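Local atomic coordinates of beta-d-glucoside glucohydrolase (Hypocrea jecorina, PDB entry 3ZZ1), a protein that probably hydrolyses terminal, non-reducing beta-D-glucosyl residues with release of beta-D-glucose, as a secreted family 3 glycoside hydrolase of cellulose degradation. Residues A[89-94]-A[141-146]; A[397-402]-A[517-522]; A[580-585]-A[619-624]. All blocks are in the same frame, centred on the assembly; numbering follows the deposited sequence.

Contact 1: residues A[89-94]-A[141-146]; sequences LIRERG and MGQTIN
Arg-91 and Asn-146 meet at the more exposed side of two helices that cross at -38°. With CG anti to the backbone N (chi1 -164°) and the chain extended, Arg-91 reaches past Gln-143 and brings its guanidinium edge to Asn-146 OD1. The NE bond lies in the amide's carbonyl plane; its 2.5 Å between Arg-91 NE and Asn-146 OD1 is short enough to be doubtful as a value, and the NH2 bond to the same oxygen is weak. On the way, Arg-91 CB passes 3.5 Å from Gln-143 NE2.

On the more buried side, one water links three polar atoms across the helices. It donates to Ile-90 O and to Thr-144 OG1 (2.9 Å from the water), and accepts from Arg-93 NH1. Thr-144 OG1 is also hydrogen-bonded to Ala-140 O, one turn back, while Arg-93 NH2 is bonded to Thr-76 O. Ile-90 CG2 packs against Thr-144 OG1 at 3.3 Å. Because Gly-94 has no side chain, its CA sits 3.6 Å from Thr-144 O and the axes close to 7.0 Å. Both helices belong to the TIM-barrel-type N-terminal domain; they are joined directly at the more exposed side and through a shared water on the other.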
loop_
_atom_site.group_PDB
_atom_site.type_symbol
_atom_site.label_atom_id
_atom_site.label_comp_id
_atom_site.label_asym_id
_atom_site.label_seq_id
_atom_site.Cartn_x
_atom_site.Cartn_y
_atom_site.Cartn_z
ATOM N N LEU A 89 -10.621 -4.683 8.178
ATOM C CA LEU A 89 -10.986 -4.071 6.900
ATOM C C LEU A 89 -9.954 -4.383 5.821
ATOM O O LEU A 89 -10.305 -4.605 4.661
ATOM C CB LEU A 89 -11.169 -2.553 7.037
ATOM C CG LEU A 89 -12.408 -2.048 7.787
ATOM C CD1 LEU A 89 -12.445 -0.531 7.798
ATOM C CD2 LEU A 89 -13.703 -2.610 7.201
ATOM N N ILE A 90 -8.685 -4.410 6.216
ATOM C CA ILE A 90 -7.589 -4.707 5.301
ATOM C C ILE A 90 -7.668 -6.138 4.771
ATOM O O ILE A 90 -7.529 -6.354 3.567
ATOM C CB ILE A 90 -6.211 -4.402 5.939
ATOM C CG1 ILE A 90 -6.068 -2.893 6.164
ATOM C CG2 ILE A 90 -5.063 -4.921 5.053
ATOM C CD1 ILE A 90 -5.047 -2.498 7.223
ATOM N N ARG A 91 -7.916 -7.107 5.657
ATOM C CA ARG A 91 -8.080 -8.503 5.229
ATOM C C ARG A 91 -9.304 -8.666 4.322
ATOM O O ARG A 91 -9.235 -9.347 3.289
ATOM C CB ARG A 91 -8.182 -9.463 6.418
ATOM C CG ARG A 91 -7.952 -10.921 6.017
ATOM C CD ARG A 91 -8.611 -11.926 6.948
ATOM N NE ARG A 91 -8.456 -13.284 6.410
ATOM C CZ ARG A 91 -9.351 -13.916 5.647
ATOM N NH1 ARG A 91 -10.508 -13.338 5.328
ATOM N NH2 ARG A 91 -9.091 -15.139 5.208
ATOM N N GLU A 92 -10.412 -8.037 4.712
ATOM C CA GLU A 92 -11.655 -8.105 3.941
ATOM C C GLU A 92 -11.473 -7.573 2.520
ATOM O O GLU A 92 -11.961 -8.178 1.556
ATOM C CB GLU A 92 -12.789 -7.356 4.660
ATOM C CG GLU A 92 -14.065 -7.248 3.848
ATOM C CD GLU A 92 -15.168 -6.530 4.597
ATOM O OE1 GLU A 92 -15.853 -7.184 5.406
ATOM O OE2 GLU A 92 -15.330 -5.309 4.394
ATOM N N ARG A 93 -10.775 -6.444 2.401
ATOM C CA ARG A 93 -10.423 -5.868 1.103
ATOM C C ARG A 93 -9.725 -6.911 0.223
ATOM O O ARG A 93 -10.065 -7.073 -0.950
ATOM C CB ARG A 93 -9.541 -4.628 1.292
ATOM C CG ARG A 93 -9.206 -3.858 0.013
ATOM C CD ARG A 93 -8.422 -2.578 0.340
ATOM N NE ARG A 93 -7.776 -1.957 -0.827
ATOM C CZ ARG A 93 -6.625 -2.364 -1.366
ATOM N NH1 ARG A 93 -5.984 -3.419 -0.872
ATOM N NH2 ARG A 93 -6.120 -1.732 -2.417
ATOM N N GLY A 94 -8.767 -7.625 0.804
ATOM C CA GLY A 94 -8.072 -8.711 0.109
ATOM C C GLY A 94 -9.007 -9.831 -0.318
ATOM O O GLY A 94 -8.953 -10.286 -1.462
ATOM N N MET A 141 0.413 -5.998 4.280
ATOM C CA MET A 141 0.761 -6.986 3.249
ATOM C C MET A 141 0.245 -8.379 3.601
ATOM O O MET A 141 -0.479 -8.995 2.814
ATOM C CB MET A 141 2.275 -7.039 3.007
ATOM C CG MET A 141 2.846 -5.860 2.211
ATOM S SD MET A 141 2.233 -5.679 0.529
ATOM C CE MET A 141 3.116 -6.974 -0.346
ATOM N N GLY A 142 0.612 -8.855 4.789
ATOM C CA GLY A 142 0.205 -10.168 5.282
ATOM C C GLY A 142 -1.297 -10.364 5.367
ATOM O O GLY A 142 -1.808 -11.419 4.985
ATOM N N GLN A 143 -2.006 -9.348 5.865
ATOM C CA GLN A 143 -3.464 -9.414 5.984
ATOM C C GLN A 143 -4.137 -9.456 4.612
ATOM O O GLN A 143 -5.111 -10.185 4.420
ATOM C CB GLN A 143 -4.019 -8.252 6.824
ATOM C CG GLN A 143 -3.636 -8.277 8.317
ATOM C CD GLN A 143 -4.395 -9.317 9.152
ATOM O OE1 GLN A 143 -3.958 -9.666 10.249
ATOM N NE2 GLN A 143 -5.530 -9.807 8.641
ATOM N N THR A 144 -3.608 -8.686 3.663
ATOM C CA THR A 144 -4.187 -8.579 2.316
ATOM C C THR A 144 -3.988 -9.870 1.528
ATOM O O THR A 144 -4.883 -10.314 0.807
ATOM C CB THR A 144 -3.583 -7.385 1.532
ATOM O OG1 THR A 144 -3.732 -6.187 2.300
ATOM C CG2 THR A 144 -4.261 -7.197 0.176
ATOM N N ILE A 145 -2.810 -10.465 1.678
ATOM C CA ILE A 145 -2.454 -11.691 0.969
ATOM C C ILE A 145 -3.208 -12.891 1.538
ATOM O O ILE A 145 -3.678 -13.732 0.781
ATOM C CB ILE A 145 -0.917 -11.902 0.954
ATOM C CG1 ILE A 145 -0.288 -10.949 -0.067
ATOM C CG2 ILE A 145 -0.543 -13.345 0.635
ATOM C CD1 ILE A 145 1.153 -10.612 0.203
ATOM N N ASN A 146 -3.339 -12.953 2.864
ATOM C CA ASN A 146 -4.220 -13.939 3.497
ATOM C C ASN A 146 -5.626 -13.845 2.894
ATOM O O ASN A 146 -6.204 -14.853 2.490
ATOM C CB ASN A 146 -4.270 -13.738 5.018
ATOM C CG ASN A 146 -5.132 -14.785 5.724
ATOM O OD1 ASN A 146 -6.260 -14.503 6.147
ATOM N ND2 ASN A 146 -4.602 -16.004 5.856
HETATM O O HOH W 1 -6.182 -4.766 1.675
#

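Contact 2: residues A[397-402]-A[517-522]; sequences DAINTR and VLWGDV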
loop_
_atom_site.group_PDB
_atom_site.type_symbol
_atom_site.label_atom_id
_atom_site.label_comp_id
_atom_site.label_asym_id
_atom_site.label_seq_id
_atom_site.Cartn_x
_atom_site.Cartn_y
_atom_site.Cartn_z
ATOM N N ASP A 397 -22.974 15.594 -4.813
ATOM C CA ASP A 397 -24.257 14.910 -4.946
ATOM C C ASP A 397 -24.686 14.315 -3.604
ATOM O O ASP A 397 -25.855 14.409 -3.221
ATOM C CB ASP A 397 -24.186 13.842 -6.047
ATOM C CG ASP A 397 -24.002 14.445 -7.447
ATOM O OD1 ASP A 397 -24.694 15.433 -7.770
ATOM O OD2 ASP A 397 -23.173 13.927 -8.232
ATOM N N ALA A 398 -23.727 13.734 -2.884
ATOM C CA ALA A 398 -23.983 13.176 -1.558
ATOM C C ALA A 398 -24.275 14.261 -0.521
ATOM O O ALA A 398 -25.180 14.104 0.309
ATOM C CB ALA A 398 -22.823 12.304 -1.112
ATOM N N ILE A 399 -23.512 15.352 -0.564
ATOM C CA ILE A 399 -23.719 16.469 0.366
ATOM C C ILE A 399 -25.076 17.140 0.126
ATOM O O ILE A 399 -25.795 17.452 1.082
ATOM C CB ILE A 399 -22.546 17.488 0.332
ATOM C CG1 ILE A 399 -21.348 16.925 1.110
ATOM C CG2 ILE A 399 -22.967 18.853 0.910
ATOM C CD1 ILE A 399 -20.026 17.632 0.843
ATOM N N ASN A 400 -25.420 17.328 -1.147
ATOM C CA ASN A 400 -26.691 17.931 -1.546
ATOM C C ASN A 400 -27.907 17.128 -1.062
ATOM O O ASN A 400 -28.852 17.703 -0.530
ATOM C CB ASN A 400 -26.737 18.131 -3.067
ATOM C CG ASN A 400 -27.934 18.958 -3.525
ATOM O OD1 ASN A 400 -28.396 19.857 -2.821
ATOM N ND2 ASN A 400 -28.432 18.660 -4.723
ATOM N N THR A 401 -27.864 15.806 -1.235
ATOM C CA THR A 401 -28.936 14.919 -0.762
ATOM C C THR A 401 -29.123 14.985 0.758
ATOM O O THR A 401 -30.256 15.086 1.239
ATOM C CB THR A 401 -28.702 13.458 -1.201
ATOM O OG1 THR A 401 -28.751 13.382 -2.629
ATOM C CG2 THR A 401 -29.763 12.517 -0.618
ATOM N N ARG A 402 -28.023 14.934 1.506
ATOM C CA ARG A 402 -28.099 14.923 2.971
ATOM C C ARG A 402 -28.569 16.265 3.522
ATOM O O ARG A 402 -29.373 16.313 4.451
ATOM C CB ARG A 402 -26.758 14.511 3.598
ATOM C CG ARG A 402 -26.744 14.461 5.136
ATOM C CD ARG A 402 -27.728 13.432 5.703
ATOM N NE ARG A 402 -27.714 13.375 7.168
ATOM C CZ ARG A 402 -27.043 12.472 7.882
ATOM N NH1 ARG A 402 -26.316 11.538 7.278
ATOM N NH2 ARG A 402 -27.098 12.500 9.206
ATOM N N VAL A 517 -18.914 11.035 7.795
ATOM C CA VAL A 517 -18.027 11.749 8.708
ATOM C C VAL A 517 -18.482 13.192 8.950
ATOM O O VAL A 517 -18.588 13.617 10.100
ATOM C CB VAL A 517 -16.549 11.673 8.232
ATOM C CG1 VAL A 517 -15.683 12.700 8.936
ATOM C CG2 VAL A 517 -15.996 10.273 8.460
ATOM N N LEU A 518 -18.763 13.929 7.872
ATOM C CA LEU A 518 -19.149 15.345 7.964
ATOM C C LEU A 518 -20.369 15.585 8.853
ATOM O O LEU A 518 -20.390 16.542 9.621
ATOM C CB LEU A 518 -19.390 15.961 6.578
ATOM C CG LEU A 518 -18.219 16.293 5.639
ATOM C CD1 LEU A 518 -18.759 16.950 4.376
ATOM C CD2 LEU A 518 -17.160 17.184 6.284
ATOM N N TRP A 519 -21.374 14.718 8.739
ATOM C CA TRP A 519 -22.590 14.829 9.549
ATOM C C TRP A 519 -22.523 14.042 10.862
ATOM O O TRP A 519 -23.460 14.070 11.661
ATOM C CB TRP A 519 -23.836 14.473 8.729
ATOM C CG TRP A 519 -24.487 15.692 8.112
ATOM C CD1 TRP A 519 -25.496 16.451 8.654
ATOM C CD2 TRP A 519 -24.158 16.305 6.859
ATOM N NE1 TRP A 519 -25.819 17.491 7.807
ATOM C CE2 TRP A 519 -25.015 17.424 6.698
ATOM C CE3 TRP A 519 -23.226 16.019 5.852
ATOM C CZ2 TRP A 519 -24.964 18.254 5.573
ATOM C CZ3 TRP A 519 -23.182 16.843 4.729
ATOM C CH2 TRP A 519 -24.046 17.948 4.604
ATOM N N GLY A 520 -21.408 13.350 11.076
ATOM C CA GLY A 520 -21.159 12.642 12.325
ATOM C C GLY A 520 -21.969 11.382 12.562
ATOM O O GLY A 520 -22.178 10.995 13.708
ATOM N N ASP A 521 -22.427 10.745 11.487
ATOM C CA ASP A 521 -23.025 9.410 11.572
ATOM C C ASP A 521 -21.985 8.446 12.146
ATOM O O ASP A 521 -22.311 7.562 12.933
ATOM C CB ASP A 521 -23.490 8.926 10.197
ATOM C CG ASP A 521 -24.720 9.669 9.689
ATOM O OD1 ASP A 521 -25.217 10.584 10.380
ATOM O OD2 ASP A 521 -25.195 9.334 8.587
ATOM N N VAL A 522 -20.732 8.625 11.737
ATOM C CA VAL A 522 -19.598 8.001 12.412
ATOM C C VAL A 522 -18.579 9.088 12.759
ATOM O O VAL A 522 -18.514 10.128 12.094
ATOM C CB VAL A 522 -18.923 6.892 11.555
ATOM C CG1 VAL A 522 -19.953 5.878 11.062
ATOM C CG2 VAL A 522 -18.156 7.496 10.384
#
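Leu-518, in the last turn of helix 510-518, meets helix 395-404 through a purely apolar touch: its CD1 lies 3.8 Å from Ile-399 CD1. The same isoleucine serves the next residue too, since Ile-399 CG2 reaches the edge of the Trp-519 indole, 4.0 Å from CH2, while Ile-399 CG1 lies near CZ3.

Trp-519 carries the largest share of the contact on its side. Arg-402 runs over one face of the indole, the two side chains sliding past each other in opposite directions. Its CG sits above the ring, 3.6 Å from Trp-519 CD2, and makes a CH-pi contact with the five-membered ring. The bend at chi2 (62°) then turns the rest of the arginine along the indole, so that the guanidinium lies flat on Trp-519 with the planes 26° apart, Trp-519 CB being under its centre. Trp-519 also touches Ile-349 and Ile-399 touches Val-351, so both segments rest on strand 348-352 of the mixed sheet in the family 3 C-terminal domain; the contact ties helix 395-404 to the end of helix 510-518 and the turn after it.

Gly-520 ends helix 510-518 in a Schellman motif, with positive phi (72°) and its N bonded back to Val-517 O at 3.0 Å. The turn places Asp-521 at the end of the arginine. There the carboxylate is gripped end-on in a salt bridge: Arg-402 NH1 is 2.8 Å from Asp-521 OD2, and Arg-402 NH2 is 2.9 Å from Asp-521 OD1, two bonds that fix the rotation of the guanidinium over the indole. Both are nearly straight and lie close to the guanidinium plane; OD1 uses its syn lone pair, whereas OD2 is met on the syn side from well out of the carboxylate plane.

Contact 3: residues A[580-585]-A[619-624]; sequences TKFNYS and VDIANS
Asn-583 and Ala-622 form a hydrogen-bonded antiparallel pair, Asn-583 N reaching Ala-622 O at 3.0 Å and Ala-622 N returning to Asn-583 O. Ser-585 and Asp-620 repeat the pattern, with 2.9 Å between Asp-620 N and Ser-585 O. One more bond, Ser-624 N to Lys-581 O, prolongs the ladder past the strand end. Between these rungs, CA-H...O contacts fill in, the closest running from Phe-582 CA to Ala-622 O at 3.2 Å.

Among the side chains, the polar link is Thr-580 OG1, which donates to Asn-623 OD1 at 2.8 Å from a position tilted out of the amide plane. Asn-623 CG stands anti to the backbone N (chi1 176°), carrying the amide to Thr-580. OD1 also takes the N-H of Gly-625, closing an Asx turn, and ND2 is bonded to Val-627 O and Leu-659 O, so both ends of this buried amide are held.

Apolar contacts gather on the face shared by Phe-582, Tyr-584 and Ile-621: Phe-582 CB lies 3.9 Å from Ile-621 CG2, and Ile-621 CG1 stands over one face of the Tyr-584 ring.

Strand 613-623 is the middle of a three-stranded antiparallel sheet, with 582-591 and 664-672 as its neighbours. The apolar face packs on strands 629-638, 650-659 and 704-712 of the four-stranded sheet, as in a fibronectin type III-like sandwich, and Tyr-584 OH is bonded there to Glu-631.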
loop_
_atom_site.group_PDB
_atom_site.type_symbol
_atom_site.label_atom_id
_atom_site.label_comp_id
_atom_site.label_asym_id
_atom_site.label_seq_id
_atom_site.Cartn_x
_atom_site.Cartn_y
_atom_site.Cartn_z
ATOM N N THR A 580 -14.427 12.651 19.639
ATOM C CA THR A 580 -14.378 12.397 21.075
ATOM C C THR A 580 -12.922 12.301 21.553
ATOM O O THR A 580 -11.991 12.492 20.758
ATOM C CB THR A 580 -15.223 11.154 21.464
ATOM O OG1 THR A 580 -15.367 11.097 22.887
ATOM C CG2 THR A 580 -14.606 9.843 20.937
ATOM N N LYS A 581 -12.731 12.037 22.845
ATOM C CA LYS A 581 -11.391 11.879 23.420
ATOM C C LYS A 581 -11.235 10.491 24.042
ATOM O O LYS A 581 -12.216 9.868 24.423
ATOM C CB LYS A 581 -11.112 12.957 24.476
ATOM C CG LYS A 581 -11.210 14.396 23.980
ATOM C CD LYS A 581 -10.064 14.766 23.031
ATOM C CE LYS A 581 -10.099 16.252 22.677
ATOM N NZ LYS A 581 -10.026 17.116 23.890
ATOM N N PHE A 582 -9.996 10.021 24.143
ATOM C CA PHE A 582 -9.706 8.706 24.699
ATOM C C PHE A 582 -8.570 8.826 25.708
ATOM O O PHE A 582 -7.612 9.569 25.478
ATOM C CB PHE A 582 -9.285 7.733 23.589
ATOM C CG PHE A 582 -10.295 7.587 22.481
ATOM C CD1 PHE A 582 -11.332 6.658 22.581
ATOM C CD2 PHE A 582 -10.206 8.371 21.329
ATOM C CE1 PHE A 582 -12.260 6.517 21.561
ATOM C CE2 PHE A 582 -11.137 8.230 20.299
ATOM C CZ PHE A 582 -12.165 7.301 20.418
ATOM N N ASN A 583 -8.664 8.119 26.830
ATOM C CA ASN A 583 -7.467 7.988 27.659
ATOM C C ASN A 583 -6.935 6.592 27.918
ATOM O O ASN A 583 -7.690 5.613 27.992
ATOM C CB ASN A 583 -7.425 8.884 28.914
ATOM C CG ASN A 583 -8.777 9.303 29.399
ATOM O OD1 ASN A 583 -9.425 8.578 30.154
ATOM N ND2 ASN A 583 -9.194 10.506 29.015
ATOM N N TYR A 584 -5.612 6.532 28.011
ATOM C CA TYR A 584 -4.870 5.292 28.109
ATOM C C TYR A 584 -4.462 5.078 29.558
ATOM O O TYR A 584 -4.040 6.019 30.240
ATOM C CB TYR A 584 -3.609 5.369 27.238
ATOM C CG TYR A 584 -3.835 5.490 25.734
ATOM C CD1 TYR A 584 -4.738 6.421 25.198
ATOM C CD2 TYR A 584 -3.114 4.693 24.844
ATOM C CE1 TYR A 584 -4.931 6.529 23.818
ATOM C CE2 TYR A 584 -3.299 4.798 23.471
ATOM C CZ TYR A 584 -4.205 5.714 22.966
ATOM O OH TYR A 584 -4.374 5.808 21.606
ATOM N N SER A 585 -4.580 3.842 30.024
ATOM C CA SER A 585 -4.138 3.493 31.370
ATOM C C SER A 585 -3.667 2.051 31.426
ATOM O O SER A 585 -3.908 1.271 30.496
ATOM C CB SER A 585 -5.265 3.710 32.382
ATOM O OG SER A 585 -6.385 2.909 32.060
ATOM N N VAL A 619 -2.649 -2.202 26.933
ATOM C CA VAL A 619 -3.140 -0.950 27.522
ATOM C C VAL A 619 -4.663 -0.946 27.515
ATOM O O VAL A 619 -5.284 -1.622 26.694
ATOM C CB VAL A 619 -2.660 0.330 26.763
ATOM C CG1 VAL A 619 -1.226 0.661 27.095
ATOM C CG2 VAL A 619 -2.873 0.202 25.247
ATOM N N ASP A 620 -5.251 -0.182 28.432
ATOM C CA ASP A 620 -6.690 0.044 28.445
ATOM C C ASP A 620 -6.995 1.365 27.763
ATOM O O ASP A 620 -6.253 2.336 27.918
ATOM C CB ASP A 620 -7.229 0.067 29.875
ATOM C CG ASP A 620 -7.187 -1.290 30.535
ATOM O OD1 ASP A 620 -6.956 -2.293 29.824
ATOM O OD2 ASP A 620 -7.393 -1.357 31.765
ATOM N N ILE A 621 -8.074 1.389 26.990
ATOM C CA ILE A 621 -8.520 2.615 26.346
ATOM C C ILE A 621 -9.987 2.852 26.677
ATOM O O ILE A 621 -10.830 1.981 26.441
ATOM C CB ILE A 621 -8.320 2.572 24.816
ATOM C CG1 ILE A 621 -6.865 2.237 24.477
ATOM C CG2 ILE A 621 -8.714 3.903 24.182
ATOM C CD1 ILE A 621 -6.705 1.577 23.145
ATOM N N ALA A 622 -10.273 4.029 27.227
ATOM C CA ALA A 622 -11.634 4.439 27.543
ATOM C C ALA A 622 -12.021 5.678 26.748
ATOM O O ALA A 622 -11.204 6.584 26.559
ATOM C CB ALA A 622 -11.788 4.696 29.047
ATOM N N ASN A 623 -13.262 5.697 26.271
ATOM C CA ASN A 623 -13.831 6.879 25.634
ATOM C C ASN A 623 -14.328 7.815 26.730
ATOM O O ASN A 623 -15.358 7.559 27.359
ATOM C CB ASN A 623 -14.959 6.478 24.672
ATOM C CG ASN A 623 -15.666 7.674 24.027
ATOM O OD1 ASN A 623 -15.505 8.831 24.439
ATOM N ND2 ASN A 623 -16.467 7.390 23.004
ATOM N N SER A 624 -13.573 8.886 26.964
ATOM C CA SER A 624 -13.882 9.844 28.028
ATOM C C SER A 624 -14.697 11.041 27.542
ATOM O O SER A 624 -15.049 11.920 28.335
ATOM C CB SER A 624 -12.595 10.331 28.692
ATOM O OG SER A 624 -11.739 10.946 27.745
#

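In the fold
The three contacts follow one another along the chain without interleaving, and each belongs to a different part of the enzyme. Contact 1 joins helices 87-103 and 134-150 of the TIM-barrel-type N-terminal domain, contact 2 joins helix 395-404 to the end of helix 510-518 and the turn after it in the C-terminal domain, and contact 3 pairs strands 582-591 and 613-623 of a sandwich consistent with a fibronectin type III-like fold. Their centres stand 27 to 28 Å apart. Contacts 2 and 3 come nearest, about 9 Å between closest atoms, but none touches another. Contact 1 lies closest to the chain's centre. Both segments of each share one helix layer or sheet, so none bridges domains.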